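Local coordinates for membrane protein (Acinetobacter baumannii AB307-0294, PDB 5DL5), which forms an outer-membrane beta-barrel of the OprD porin family and probably lets small solutes and some antibiotics enter the cell, at residues A[126-131]-A[165-170]; A[200-205]-A[226-231]; A[304-309]-A[314-319]; A[325-330]-A[410-415]. One frame throughout, in Å; residues are numbered along the deposited sequence.

Contact 1. Residues A[126-131]-A[165-170]; sequences GTQVLD and GKFTKD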
loop_
_atom_site.group_PDB
_atom_site.type_symbol
_atom_site.label_atom_id
_atom_site.label_comp_id
_atom_site.label_asym_id
_atom_site.label_seq_id
_atom_site.Cartn_x
_atom_site.Cartn_y
_atom_site.Cartn_z
ATOM N N GLY A 126 11.374 -13.147 11.179
ATOM C CA GLY A 126 11.360 -12.030 12.020
ATOM C C GLY A 126 10.588 -10.866 11.442
ATOM O O GLY A 126 9.622 -11.050 10.720
ATOM N N THR A 127 10.984 -9.661 11.840
ATOM C CA THR A 127 10.310 -8.435 11.488
ATOM C C THR A 127 10.676 -7.970 10.114
ATOM O O THR A 127 11.859 -7.871 9.817
ATOM C CB THR A 127 10.670 -7.324 12.479
ATOM O OG1 THR A 127 10.347 -7.834 13.737
ATOM C CG2 THR A 127 9.650 -6.134 12.395
ATOM N N GLN A 128 9.661 -7.653 9.283
ATOM C CA GLN A 128 9.928 -7.313 7.920
ATOM C C GLN A 128 8.853 -6.508 7.257
ATOM O O GLN A 128 7.710 -6.473 7.712
ATOM C CB GLN A 128 10.258 -8.596 7.079
ATOM C CG GLN A 128 9.194 -9.683 7.228
ATOM C CD GLN A 128 9.654 -11.059 6.784
ATOM O OE1 GLN A 128 9.810 -11.313 5.619
ATOM N NE2 GLN A 128 9.836 -11.947 7.710
ATOM N N VAL A 129 9.230 -5.781 6.211
ATOM C CA VAL A 129 8.240 -5.011 5.397
ATOM C C VAL A 129 7.814 -5.875 4.186
ATOM O O VAL A 129 8.666 -6.456 3.516
ATOM C CB VAL A 129 8.885 -3.765 4.869
ATOM C CG1 VAL A 129 7.950 -2.934 3.969
ATOM C CG2 VAL A 129 9.361 -2.849 6.022
ATOM N N LEU A 130 6.522 -6.026 3.949
ATOM C CA LEU A 130 6.041 -6.917 2.873
ATOM C C LEU A 130 5.431 -6.113 1.761
ATOM O O LEU A 130 4.796 -5.037 1.965
ATOM C CB LEU A 130 4.923 -7.858 3.385
ATOM C CG LEU A 130 5.339 -8.823 4.515
ATOM C CD1 LEU A 130 4.115 -9.697 4.748
ATOM C CD2 LEU A 130 6.482 -9.753 4.050
ATOM N N ASP A 131 5.573 -6.643 0.550
ATOM C CA ASP A 131 4.874 -6.026 -0.601
ATOM C C ASP A 131 4.122 -7.025 -1.497
ATOM O O ASP A 131 3.999 -6.829 -2.676
ATOM C CB ASP A 131 5.815 -5.131 -1.380
ATOM C CG ASP A 131 6.986 -5.905 -2.059
ATOM O OD1 ASP A 131 7.222 -7.100 -1.905
ATOM O OD2 ASP A 131 7.682 -5.253 -2.801
ATOM N N GLY A 165 4.610 -17.878 2.992
ATOM C CA GLY A 165 4.902 -17.260 4.282
ATOM C C GLY A 165 3.840 -17.512 5.264
ATOM O O GLY A 165 2.754 -17.949 5.004
ATOM N N LYS A 166 4.188 -17.260 6.478
ATOM C CA LYS A 166 3.280 -17.297 7.583
ATOM C C LYS A 166 3.591 -16.140 8.542
ATOM O O LYS A 166 4.700 -16.045 9.020
ATOM C CB LYS A 166 3.433 -18.565 8.364
ATOM C CG LYS A 166 2.457 -18.497 9.544
ATOM C CD LYS A 166 2.201 -19.815 10.245
ATOM C CE LYS A 166 3.374 -20.205 11.028
ATOM N NZ LYS A 166 2.940 -21.422 11.753
ATOM N N PHE A 167 2.614 -15.316 8.859
ATOM C CA PHE A 167 2.791 -14.113 9.748
ATOM C C PHE A 167 1.889 -14.157 10.893
ATOM O O PHE A 167 0.703 -14.537 10.743
ATOM C CB PHE A 167 2.579 -12.875 8.862
ATOM C CG PHE A 167 3.641 -12.788 7.811
ATOM C CD1 PHE A 167 4.933 -12.317 8.165
ATOM C CD2 PHE A 167 3.437 -13.346 6.551
ATOM C CE1 PHE A 167 5.969 -12.329 7.267
ATOM C CE2 PHE A 167 4.503 -13.359 5.629
ATOM C CZ PHE A 167 5.758 -12.862 6.004
ATOM N N THR A 168 2.410 -13.800 12.075
ATOM C CA THR A 168 1.594 -13.777 13.268
ATOM C C THR A 168 1.538 -12.409 13.966
ATOM O O THR A 168 0.884 -12.297 14.987
ATOM C CB THR A 168 2.125 -14.786 14.398
ATOM O OG1 THR A 168 3.495 -14.487 14.544
ATOM C CG2 THR A 168 1.911 -16.259 13.921
ATOM N N LYS A 169 2.221 -11.404 13.457
ATOM C CA LYS A 169 2.056 -10.072 14.044
ATOM C C LYS A 169 1.990 -9.078 12.917
ATOM O O LYS A 169 2.666 -9.265 11.891
ATOM C CB LYS A 169 3.232 -9.663 14.965
ATOM C CG LYS A 169 3.352 -10.618 16.255
ATOM C CD LYS A 169 4.434 -9.965 17.170
ATOM C CE LYS A 169 4.586 -10.748 18.463
ATOM N NZ LYS A 169 5.522 -9.821 19.222
ATOM N N ASP A 170 1.243 -8.016 13.163
ATOM C CA ASP A 170 1.142 -6.900 12.196
ATOM C C ASP A 170 1.212 -5.625 12.982
ATOM O O ASP A 170 0.465 -5.457 13.888
ATOM C CB ASP A 170 -0.176 -7.054 11.449
ATOM C CG ASP A 170 -0.507 -5.825 10.537
ATOM O OD1 ASP A 170 0.387 -5.078 10.172
ATOM O OD2 ASP A 170 -1.685 -5.621 10.258
#

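Contact 2. Residues A[200-205]-A[226-231]; sequences NDNLNA and KQPLAN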
loop_
_atom_site.group_PDB
_atom_site.type_symbol
_atom_site.label_atom_id
_atom_site.label_comp_id
_atom_site.label_asym_id
_atom_site.label_seq_id
_atom_site.Cartn_x
_atom_site.Cartn_y
_atom_site.Cartn_z
ATOM N N ASN A 200 8.159 -12.401 -21.125
ATOM C CA ASN A 200 9.148 -11.826 -22.072
ATOM C C ASN A 200 9.230 -10.389 -21.636
ATOM O O ASN A 200 8.625 -10.028 -20.606
ATOM C CB ASN A 200 8.702 -12.003 -23.527
ATOM C CG ASN A 200 7.314 -11.429 -23.816
ATOM O OD1 ASN A 200 6.800 -10.464 -23.232
ATOM N ND2 ASN A 200 6.739 -11.984 -24.819
ATOM N N ASP A 201 9.843 -9.516 -22.376
ATOM C CA ASP A 201 9.967 -8.172 -21.783
ATOM C C ASP A 201 8.667 -7.378 -21.886
ATOM O O ASP A 201 8.533 -6.465 -21.160
ATOM C CB ASP A 201 11.243 -7.411 -22.231
ATOM C CG ASP A 201 11.408 -7.434 -23.613
ATOM O OD1 ASP A 201 10.345 -7.611 -24.184
ATOM O OD2 ASP A 201 12.546 -7.349 -24.147
ATOM N N ASN A 202 7.707 -7.760 -22.720
ATOM C CA ASN A 202 6.462 -7.061 -22.760
ATOM C C ASN A 202 5.334 -7.594 -21.828
ATOM O O ASN A 202 4.349 -6.895 -21.636
ATOM C CB ASN A 202 5.951 -7.065 -24.130
ATOM C CG ASN A 202 6.817 -6.258 -25.084
ATOM O OD1 ASN A 202 7.714 -5.520 -24.697
ATOM N ND2 ASN A 202 6.547 -6.421 -26.318
ATOM N N LEU A 203 5.433 -8.845 -21.367
ATOM C CA LEU A 203 4.331 -9.519 -20.674
ATOM C C LEU A 203 4.713 -10.190 -19.347
ATOM O O LEU A 203 5.739 -10.951 -19.254
ATOM C CB LEU A 203 3.717 -10.546 -21.613
ATOM C CG LEU A 203 2.684 -11.520 -21.089
ATOM C CD1 LEU A 203 1.398 -10.794 -20.902
ATOM C CD2 LEU A 203 2.508 -12.795 -21.950
ATOM N N ASN A 204 3.959 -9.844 -18.299
ATOM C CA ASN A 204 4.079 -10.585 -17.098
ATOM C C ASN A 204 2.773 -10.733 -16.363
ATOM O O ASN A 204 1.777 -10.074 -16.664
ATOM C CB ASN A 204 5.114 -9.963 -16.262
ATOM C CG ASN A 204 4.826 -8.572 -16.008
ATOM O OD1 ASN A 204 3.936 -8.309 -15.300
ATOM N ND2 ASN A 204 5.564 -7.668 -16.609
ATOM N N ALA A 205 2.760 -11.669 -15.445
ATOM C CA ALA A 205 1.555 -12.009 -14.742
ATOM C C ALA A 205 1.882 -12.492 -13.321
ATOM O O ALA A 205 3.049 -12.833 -13.014
ATOM C CB ALA A 205 0.802 -13.094 -15.447
ATOM N N LYS A 226 2.752 -4.749 -22.273
ATOM C CA LYS A 226 3.239 -3.600 -22.940
ATOM C C LYS A 226 3.445 -3.829 -24.413
ATOM O O LYS A 226 4.217 -4.685 -24.804
ATOM C CB LYS A 226 4.567 -3.213 -22.378
ATOM C CG LYS A 226 5.136 -2.000 -23.125
ATOM C CD LYS A 226 6.382 -1.547 -22.407
ATOM C CE LYS A 226 7.099 -0.476 -23.216
ATOM N NZ LYS A 226 8.379 -0.202 -22.490
ATOM N N GLN A 227 2.861 -2.937 -25.207
ATOM C CA GLN A 227 2.830 -3.014 -26.632
ATOM C C GLN A 227 3.563 -1.808 -27.298
ATOM O O GLN A 227 3.058 -0.693 -27.330
ATOM C CB GLN A 227 1.364 -3.104 -26.985
ATOM C CG GLN A 227 1.113 -4.079 -28.110
ATOM C CD GLN A 227 1.439 -3.444 -29.348
ATOM O OE1 GLN A 227 1.181 -2.275 -29.448
ATOM N NE2 GLN A 227 2.080 -4.136 -30.267
ATOM N N PRO A 228 4.796 -2.023 -27.747
ATOM C CA PRO A 228 5.636 -1.012 -28.396
ATOM C C PRO A 228 4.962 -0.398 -29.586
ATOM O O PRO A 228 4.258 -1.126 -30.275
ATOM C CB PRO A 228 6.839 -1.830 -28.904
ATOM C CG PRO A 228 6.935 -2.953 -27.948
ATOM C CD PRO A 228 5.508 -3.308 -27.643
ATOM N N LEU A 229 5.113 0.908 -29.755
ATOM C CA LEU A 229 4.560 1.660 -30.867
ATOM C C LEU A 229 5.730 2.489 -31.447
ATOM O O LEU A 229 6.797 2.579 -30.814
ATOM C CB LEU A 229 3.441 2.607 -30.359
ATOM C CG LEU A 229 2.121 2.032 -29.812
ATOM C CD1 LEU A 229 1.186 3.139 -29.359
ATOM C CD2 LEU A 229 1.442 1.280 -30.932
ATOM N N ALA A 230 5.513 3.142 -32.594
ATOM C CA ALA A 230 6.514 4.050 -33.186
ATOM C C ALA A 230 6.813 5.278 -32.312
ATOM O O ALA A 230 5.984 5.692 -31.494
ATOM C CB ALA A 230 6.104 4.497 -34.610
ATOM N N ASN A 231 8.009 5.831 -32.518
ATOM C CA ASN A 231 8.513 7.084 -31.908
ATOM C C ASN A 231 8.714 7.023 -30.416
ATOM O O ASN A 231 8.416 8.007 -29.749
ATOM C CB ASN A 231 7.680 8.329 -32.292
ATOM C CG ASN A 231 8.038 8.841 -33.635
ATOM O OD1 ASN A 231 8.517 9.970 -33.806
ATOM N ND2 ASN A 231 7.846 8.002 -34.620
#

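Contact 3. Residues A[304-309]-A[314-319]; sequences YDYGQN and QSIYLP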
loop_
_atom_site.group_PDB
_atom_site.type_symbol
_atom_site.label_atom_id
_atom_site.label_comp_id
_atom_site.label_asym_id
_atom_site.label_seq_id
_atom_site.Cartn_x
_atom_site.Cartn_y
_atom_site.Cartn_z
ATOM N N TYR A 304 -14.706 -3.767 -1.109
ATOM C CA TYR A 304 -13.316 -4.188 -0.913
ATOM C C TYR A 304 -12.806 -3.555 0.411
ATOM O O TYR A 304 -12.054 -2.570 0.403
ATOM C CB TYR A 304 -12.457 -3.973 -2.138
ATOM C CG TYR A 304 -11.077 -4.545 -1.990
ATOM C CD1 TYR A 304 -10.911 -5.896 -1.709
ATOM C CD2 TYR A 304 -9.906 -3.761 -2.008
ATOM C CE1 TYR A 304 -9.673 -6.431 -1.479
ATOM C CE2 TYR A 304 -8.633 -4.328 -1.875
ATOM C CZ TYR A 304 -8.509 -5.645 -1.524
ATOM O OH TYR A 304 -7.317 -6.302 -1.228
ATOM N N ASP A 305 -13.271 -4.111 1.547
ATOM C CA ASP A 305 -13.116 -3.469 2.914
ATOM C C ASP A 305 -11.716 -3.950 3.449
ATOM O O ASP A 305 -11.652 -4.712 4.400
ATOM C CB ASP A 305 -14.253 -3.882 3.834
ATOM C CG ASP A 305 -15.584 -3.189 3.572
ATOM O OD1 ASP A 305 -15.843 -2.687 2.462
ATOM O OD2 ASP A 305 -16.493 -3.365 4.407
ATOM N N TYR A 306 -10.652 -3.647 2.688
ATOM C CA TYR A 306 -9.290 -4.038 3.005
ATOM C C TYR A 306 -8.766 -3.242 4.230
ATOM O O TYR A 306 -9.215 -2.126 4.586
ATOM C CB TYR A 306 -8.361 -3.967 1.786
ATOM C CG TYR A 306 -7.836 -2.551 1.485
ATOM C CD1 TYR A 306 -8.622 -1.612 0.829
ATOM C CD2 TYR A 306 -6.605 -2.130 1.939
ATOM C CE1 TYR A 306 -8.178 -0.311 0.585
ATOM C CE2 TYR A 306 -6.190 -0.866 1.724
ATOM C CZ TYR A 306 -6.982 0.048 1.075
ATOM O OH TYR A 306 -6.597 1.352 0.901
ATOM N N GLY A 307 -7.787 -3.806 4.892
ATOM C CA GLY A 307 -7.149 -3.042 5.971
ATOM C C GLY A 307 -7.860 -3.091 7.279
ATOM O O GLY A 307 -7.391 -2.481 8.194
ATOM N N GLN A 308 -8.913 -3.879 7.451
ATOM C CA GLN A 308 -9.702 -3.856 8.656
ATOM C C GLN A 308 -9.446 -5.117 9.522
ATOM O O GLN A 308 -10.115 -5.275 10.517
ATOM C CB GLN A 308 -11.170 -3.858 8.352
ATOM C CG GLN A 308 -11.707 -2.831 7.359
ATOM C CD GLN A 308 -11.365 -1.432 7.756
ATOM O OE1 GLN A 308 -10.656 -0.711 7.063
ATOM N NE2 GLN A 308 -11.768 -1.079 8.861
ATOM N N ASN A 309 -8.592 -6.033 9.079
ATOM C CA ASN A 309 -8.399 -7.341 9.803
ATOM C C ASN A 309 -6.940 -7.740 9.684
ATOM O O ASN A 309 -6.634 -8.868 9.197
ATOM C CB ASN A 309 -9.285 -8.418 9.059
ATOM C CG ASN A 309 -10.791 -8.141 9.104
ATOM O OD1 ASN A 309 -11.381 -8.425 10.082
ATOM N ND2 ASN A 309 -11.385 -7.577 8.054
ATOM N N GLN A 314 -1.755 -1.505 2.617
ATOM C CA GLN A 314 -1.508 -1.140 1.288
ATOM C C GLN A 314 -1.956 -2.261 0.335
ATOM O O GLN A 314 -1.506 -2.304 -0.820
ATOM C CB GLN A 314 0.005 -0.862 1.112
ATOM C CG GLN A 314 0.345 0.021 -0.065
ATOM C CD GLN A 314 1.589 0.850 0.248
ATOM O OE1 GLN A 314 1.562 1.715 1.061
ATOM N NE2 GLN A 314 2.702 0.489 -0.337
ATOM N N SER A 315 -2.824 -3.181 0.792
ATOM C CA SER A 315 -3.217 -4.336 -0.026
ATOM C C SER A 315 -4.282 -3.914 -1.095
ATOM O O SER A 315 -5.391 -4.408 -1.099
ATOM C CB SER A 315 -3.752 -5.463 0.846
ATOM O OG SER A 315 -2.730 -5.895 1.700
ATOM N N ILE A 316 -3.923 -2.983 -1.976
ATOM C CA ILE A 316 -4.887 -2.273 -2.860
ATOM C C ILE A 316 -4.154 -2.026 -4.175
ATOM O O ILE A 316 -3.927 -0.890 -4.506
ATOM C CB ILE A 316 -5.493 -1.064 -2.133
ATOM C CG1 ILE A 316 -6.487 -0.249 -2.940
ATOM C CG2 ILE A 316 -4.530 0.012 -1.764
ATOM C CD1 ILE A 316 -7.810 -0.829 -3.222
ATOM N N TYR A 317 -3.738 -3.063 -4.888
ATOM C CA TYR A 317 -2.913 -2.921 -6.120
ATOM C C TYR A 317 -3.886 -2.720 -7.353
ATOM O O TYR A 317 -4.095 -3.593 -8.144
ATOM C CB TYR A 317 -2.003 -4.120 -6.279
ATOM C CG TYR A 317 -0.653 -4.088 -5.415
ATOM C CD1 TYR A 317 -0.655 -3.765 -4.090
ATOM C CD2 TYR A 317 0.504 -4.525 -5.930
ATOM C CE1 TYR A 317 0.490 -3.741 -3.333
ATOM C CE2 TYR A 317 1.684 -4.572 -5.186
ATOM C CZ TYR A 317 1.655 -4.147 -3.873
ATOM O OH TYR A 317 2.781 -4.172 -3.114
ATOM N N LEU A 318 -4.630 -1.626 -7.339
ATOM C CA LEU A 318 -5.643 -1.300 -8.355
ATOM C C LEU A 318 -5.436 0.198 -8.750
ATOM O O LEU A 318 -4.869 0.950 -7.963
ATOM C CB LEU A 318 -7.018 -1.439 -7.725
ATOM C CG LEU A 318 -7.400 -2.875 -7.351
ATOM C CD1 LEU A 318 -8.676 -2.892 -6.550
ATOM C CD2 LEU A 318 -7.603 -3.743 -8.535
ATOM N N PRO A 319 -5.868 0.591 -9.925
ATOM C CA PRO A 319 -5.495 1.960 -10.470
ATOM C C PRO A 319 -6.344 3.094 -9.914
ATOM O O PRO A 319 -5.932 4.221 -9.836
ATOM C CB PRO A 319 -5.776 1.768 -11.987
ATOM C CG PRO A 319 -6.880 0.750 -12.115
ATOM C CD PRO A 319 -6.504 -0.250 -10.986
#

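Contact 4. Residues A[325-330]-A[410-415]; sequences DFIGNH and GAYIGD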
loop_
_atom_site.group_PDB
_atom_site.type_symbol
_atom_site.label_atom_id
_atom_site.label_comp_id
_atom_site.label_asym_id
_atom_site.label_seq_id
_atom_site.Cartn_x
_atom_site.Cartn_y
_atom_site.Cartn_z
ATOM N N ASP A 325 -10.406 5.010 -2.417
ATOM C CA ASP A 325 -10.006 3.829 -3.161
ATOM C C ASP A 325 -11.096 3.262 -4.043
ATOM O O ASP A 325 -10.862 2.204 -4.691
ATOM C CB ASP A 325 -9.579 2.766 -2.216
ATOM C CG ASP A 325 -8.237 3.114 -1.545
ATOM O OD1 ASP A 325 -7.280 3.522 -2.218
ATOM O OD2 ASP A 325 -8.166 2.872 -0.362
ATOM N N PHE A 326 -12.272 3.868 -4.085
ATOM C CA PHE A 326 -13.320 3.409 -5.101
ATOM C C PHE A 326 -13.649 1.929 -4.912
ATOM O O PHE A 326 -13.707 1.133 -5.808
ATOM C CB PHE A 326 -12.968 3.816 -6.555
ATOM C CG PHE A 326 -12.876 5.356 -6.704
ATOM C CD1 PHE A 326 -11.722 6.045 -6.335
ATOM C CD2 PHE A 326 -13.981 6.108 -7.098
ATOM C CE1 PHE A 326 -11.684 7.473 -6.351
ATOM C CE2 PHE A 326 -13.961 7.526 -7.177
ATOM C CZ PHE A 326 -12.818 8.205 -6.722
ATOM N N ILE A 327 -13.969 1.651 -3.648
ATOM C CA ILE A 327 -14.077 0.265 -3.091
ATOM C C ILE A 327 -15.390 0.052 -2.433
ATOM O O ILE A 327 -15.575 -0.939 -1.788
ATOM C CB ILE A 327 -12.979 -0.019 -1.998
ATOM C CG1 ILE A 327 -13.022 1.074 -0.894
ATOM C CG2 ILE A 327 -11.666 -0.336 -2.666
ATOM C CD1 ILE A 327 -12.088 0.805 0.303
ATOM N N GLY A 328 -16.361 0.890 -2.653
ATOM C CA GLY A 328 -17.696 0.692 -2.144
ATOM C C GLY A 328 -18.408 -0.523 -2.770
ATOM O O GLY A 328 -18.057 -1.045 -3.848
ATOM N N ASN A 329 -19.388 -0.940 -2.026
ATOM C CA ASN A 329 -20.217 -2.077 -2.329
ATOM C C ASN A 329 -20.928 -1.826 -3.713
ATOM O O ASN A 329 -21.592 -0.839 -3.844
ATOM C CB ASN A 329 -21.161 -2.322 -1.199
ATOM C CG ASN A 329 -22.062 -3.562 -1.392
ATOM O OD1 ASN A 329 -22.542 -3.871 -2.487
ATOM N ND2 ASN A 329 -22.448 -4.129 -0.295
ATOM N N HIS A 330 -20.652 -2.707 -4.709
ATOM C CA HIS A 330 -21.173 -2.578 -6.137
ATOM C C HIS A 330 -20.618 -1.399 -6.866
ATOM O O HIS A 330 -21.112 -1.084 -7.907
ATOM C CB HIS A 330 -22.724 -2.537 -6.154
ATOM C CG HIS A 330 -23.343 -3.892 -6.145
ATOM N ND1 HIS A 330 -23.134 -4.821 -5.118
ATOM C CD2 HIS A 330 -24.104 -4.528 -7.083
ATOM C CE1 HIS A 330 -23.778 -5.951 -5.401
ATOM N NE2 HIS A 330 -24.360 -5.803 -6.590
ATOM N N GLY A 410 -20.158 10.060 6.233
ATOM C CA GLY A 410 -19.618 9.374 7.393
ATOM C C GLY A 410 -19.493 7.869 7.126
ATOM O O GLY A 410 -18.603 7.240 7.673
ATOM N N ALA A 411 -20.321 7.294 6.242
ATOM C CA ALA A 411 -20.047 5.942 5.758
ATOM C C ALA A 411 -18.687 5.725 5.152
ATOM O O ALA A 411 -18.336 4.575 5.051
ATOM C CB ALA A 411 -21.110 5.415 4.817
ATOM N N TYR A 412 -17.911 6.759 4.750
ATOM C CA TYR A 412 -16.611 6.502 4.121
ATOM C C TYR A 412 -15.617 7.602 4.462
ATOM O O TYR A 412 -15.061 7.542 5.512
ATOM C CB TYR A 412 -16.712 6.240 2.608
ATOM C CG TYR A 412 -15.418 5.777 1.938
ATOM C CD1 TYR A 412 -14.757 4.613 2.353
ATOM C CD2 TYR A 412 -14.844 6.508 0.967
ATOM C CE1 TYR A 412 -13.599 4.206 1.760
ATOM C CE2 TYR A 412 -13.681 6.129 0.386
ATOM C CZ TYR A 412 -13.046 4.998 0.777
ATOM O OH TYR A 412 -11.961 4.661 0.091
ATOM N N ILE A 413 -15.441 8.630 3.665
ATOM C CA ILE A 413 -14.549 9.746 3.994
ATOM C C ILE A 413 -15.326 11.009 4.130
ATOM O O ILE A 413 -15.220 11.706 5.091
ATOM C CB ILE A 413 -13.455 9.914 2.891
ATOM C CG1 ILE A 413 -12.494 8.661 2.919
ATOM C CG2 ILE A 413 -12.640 11.162 3.152
ATOM C CD1 ILE A 413 -11.612 8.516 1.664
ATOM N N GLY A 414 -16.158 11.360 3.166
ATOM C CA GLY A 414 -16.892 12.625 3.361
ATOM C C GLY A 414 -16.234 13.705 2.476
ATOM O O GLY A 414 -15.062 13.550 2.105
ATOM N N ASP A 415 -16.969 14.797 2.155
ATOM C CA ASP A 415 -16.380 15.820 1.312
ATOM C C ASP A 415 -15.090 16.366 1.960
ATOM O O ASP A 415 -15.120 16.694 3.169
ATOM C CB ASP A 415 -17.316 16.988 1.121
ATOM C CG ASP A 415 -18.535 16.644 0.294
ATOM O OD1 ASP A 415 -18.698 15.544 -0.200
ATOM O OD2 ASP A 415 -19.300 17.535 0.085
#

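Contact 1. Residues A[126-131]-A[165-170]
Gln128 NE2, the amide nitrogen that lies beside the ring of Phe167, gives a nearly straight hydrogen bond to Gly126 O (3.1 Å, 173° at the hydrogen) and a weak one to Arg124 O. Gly126 O lies in the plane of the Gln128 amide, but the nitrogen meets that oxygen from well above the carbonyl plane. These bonds fix the rotation of the amide, which stands almost perpendicular to the phenyl ring (89°) and borders its edge, with Gln128 NE2 3.9 Å from Phe167 CE1. No hydrogen bond spans the two segments; what joins them is the ring. Leu130 reaches it from the opposite direction and lays CD1 over one face, 3.9 Å from the centroid of the Phe167 ring in a CH-pi contact displaced toward the rim. Its other methyl, CD2, comes within 3.7 Å of Phe167 CZ. With CG set beside its own backbone N (chi1 -64°), Phe167 points its ring at the loop, with Leu130 over a face at the CZ end and Gln128 at the CE1 edge. All three residues are buried. Residues 126-131 turn away from strand 121-125 into the loop before strand 131-132, and residues 165-170 belong to barrel strand 160-171, where Thr168 and Lys169 form a classic bulge opposite Thr148. Leu151 of strand 150-157 touches both Gln128 and Phe167, while Val192 of strand 190-200 packs against the phenylalanine.

Contact 2. Residues A[200-205]-A[226-231]
Asn202 and Lys226 bring their backbones together where the turn before strand 203-212 meets the far part of strand 216-229, with Asn202 CA and Lys226 CA 4.7 Å apart. The two strands form an antiparallel hairpin of the barrel wall, whose pairing continues from Asn204 to Asn224. One backbone hydrogen bond joins the segments, from Lys226 N to Asn202 O, short at 2.7 Å and close to linear (172°), with the donor in the carbonyl plane. The turn itself is braced from within: Asn200 OD1 accepts weak hydrogen bonds from both Asn202 N and Leu203 N, so one side-chain oxygen gathers two successive backbone amides. Across the contact, the side chain of Asn202 lies against the next peptide of the partner strand. Its CB sits tight against Lys226 O, at a doubtfully short distance, and its amide end continues toward Pro228, which meets it from the opposite direction with ring atoms CD and CG. Lys226 adds CB, 3.8 Å from Asn202 O; with CG anti to the backbone N (chi1 178°), the chain then runs out extended, leading the ammonium end away from the turn. The lysine side chain also touches Ser234 and Thr236 of the next strand, 233-246. Lys226 and Pro228 are exposed and Asn202 is partly so. The chemistry is therefore that of the open end of a hairpin, at the surface: one short, straight backbone bond joins the two segments, and an asparagine side chain and a proline ring extend the contact with little apolar burial.

Contact 3. Residues A[304-309]-A[314-319]
Tyr304 starts the contact between two parts of the long loop that joins barrel strands 289-300 and 332-341; near the centre of the chain, this loop folds inward, as constricting loops do in outer-membrane porins. Its hydroxyl gives a hydrogen bond of 2.7 Å from Tyr304 OH to Ser315 O, the carbonyl oxygen lying at the edge of the ring and in its plane, while the donor stands 18° off the carbonyl plane. Placing CG opposite the backbone nitrogen (chi1 -174°) sends the phenol across to the second segment. The ring's CD2 corner also meets Ile316, with Tyr304 CD2 3.8 Å from Ile316 CD1. Asp305 next forms the centre of an inverse gamma turn. That tight turn brings Tyr306 round beside Tyr304, so that Tyr306 CB rests over one face of the Tyr304 ring. The Tyr306 ring in turn lies broadside to Ile316, whose CB sits 3.9 Å from the ring centroid, 19° off the normal, in a CH-pi contact. Tyr306 OH hydrogen-bonds Asp325 OD2, which holds the far end of the ring. On the other side, Ser315 centres another inverse gamma turn, and its OG is held by Asp311 O and Ala136 N. Ile316 thus serves both tyrosines: CD1 reaches the Tyr304 edge, and CG2 lies 3.6 Å from Tyr306 OH.

Contact 4. Residues A[325-330]-A[410-415]
Tyr412 and Asp325 link two loops of the porin barrel: residues 325-330 come from the connection between strands 289-300 and 332-341, and residues 410-415 from that between strands 394-404 and 416-428. Of the polar interactions, one crosses the contact. Asp325 N donates to Tyr412 OH at 3.0 Å, almost dead straight (176°), and approaches at the edge of the phenol, close to the ring plane. The phenol oxygen thus accepts from the amide of a buried residue. The carboxylate of Asp325 looks to other partners, Ser321 OG at OD1 and the loop of residues 304-309 at OD2, so backbone and side chain of this one residue serve different neighbours. Apolar contact comes from Ile327, whose CG1 arm crosses the tyrosine at about a right angle. Setting CG1 between the backbone N and the carbonyl carbon (chi1 54°) carries its terminal methyl to the hydroxyl end of the ring. Within its own segment Tyr412 is backed by Ile413, with CG1 over one face of the ring; a bound C8E detergent molecule touches Ile413. Around the site, Glu374 of strand 371-384 and Tyr402 of strand 394-404 also touch Tyr412, placing it against the barrel wall. At the hydroxyl end, Ile327 CD1 stands 3.9 Å from Tyr412 OH and 4.0 Å from Tyr412 CE1.

Contacts 1 and 4 are buried and contact 3 is partly so, whereas contact 2 lies at the surface, its centre about 25 Å from that of the chain. Contact 2 pairs neighbouring wall strands by their backbones; contact 1 sets a loop against a wall strand through apolar and aromatic packing, and contacts 3 and 4 join loop to loop with tyrosine hydroxyls. Contacts 3 and 4 share the connection between strands 289-300 and 332-341 and touch directly: Tyr304 N and Ile327 O make a probable hydrogen bond, and Ile316 packs on Ile327. Contact 1 reaches contact 3 through a probable hydrogen bond between Asp131 O and Tyr317 OH, while contact 2 touches none of the others.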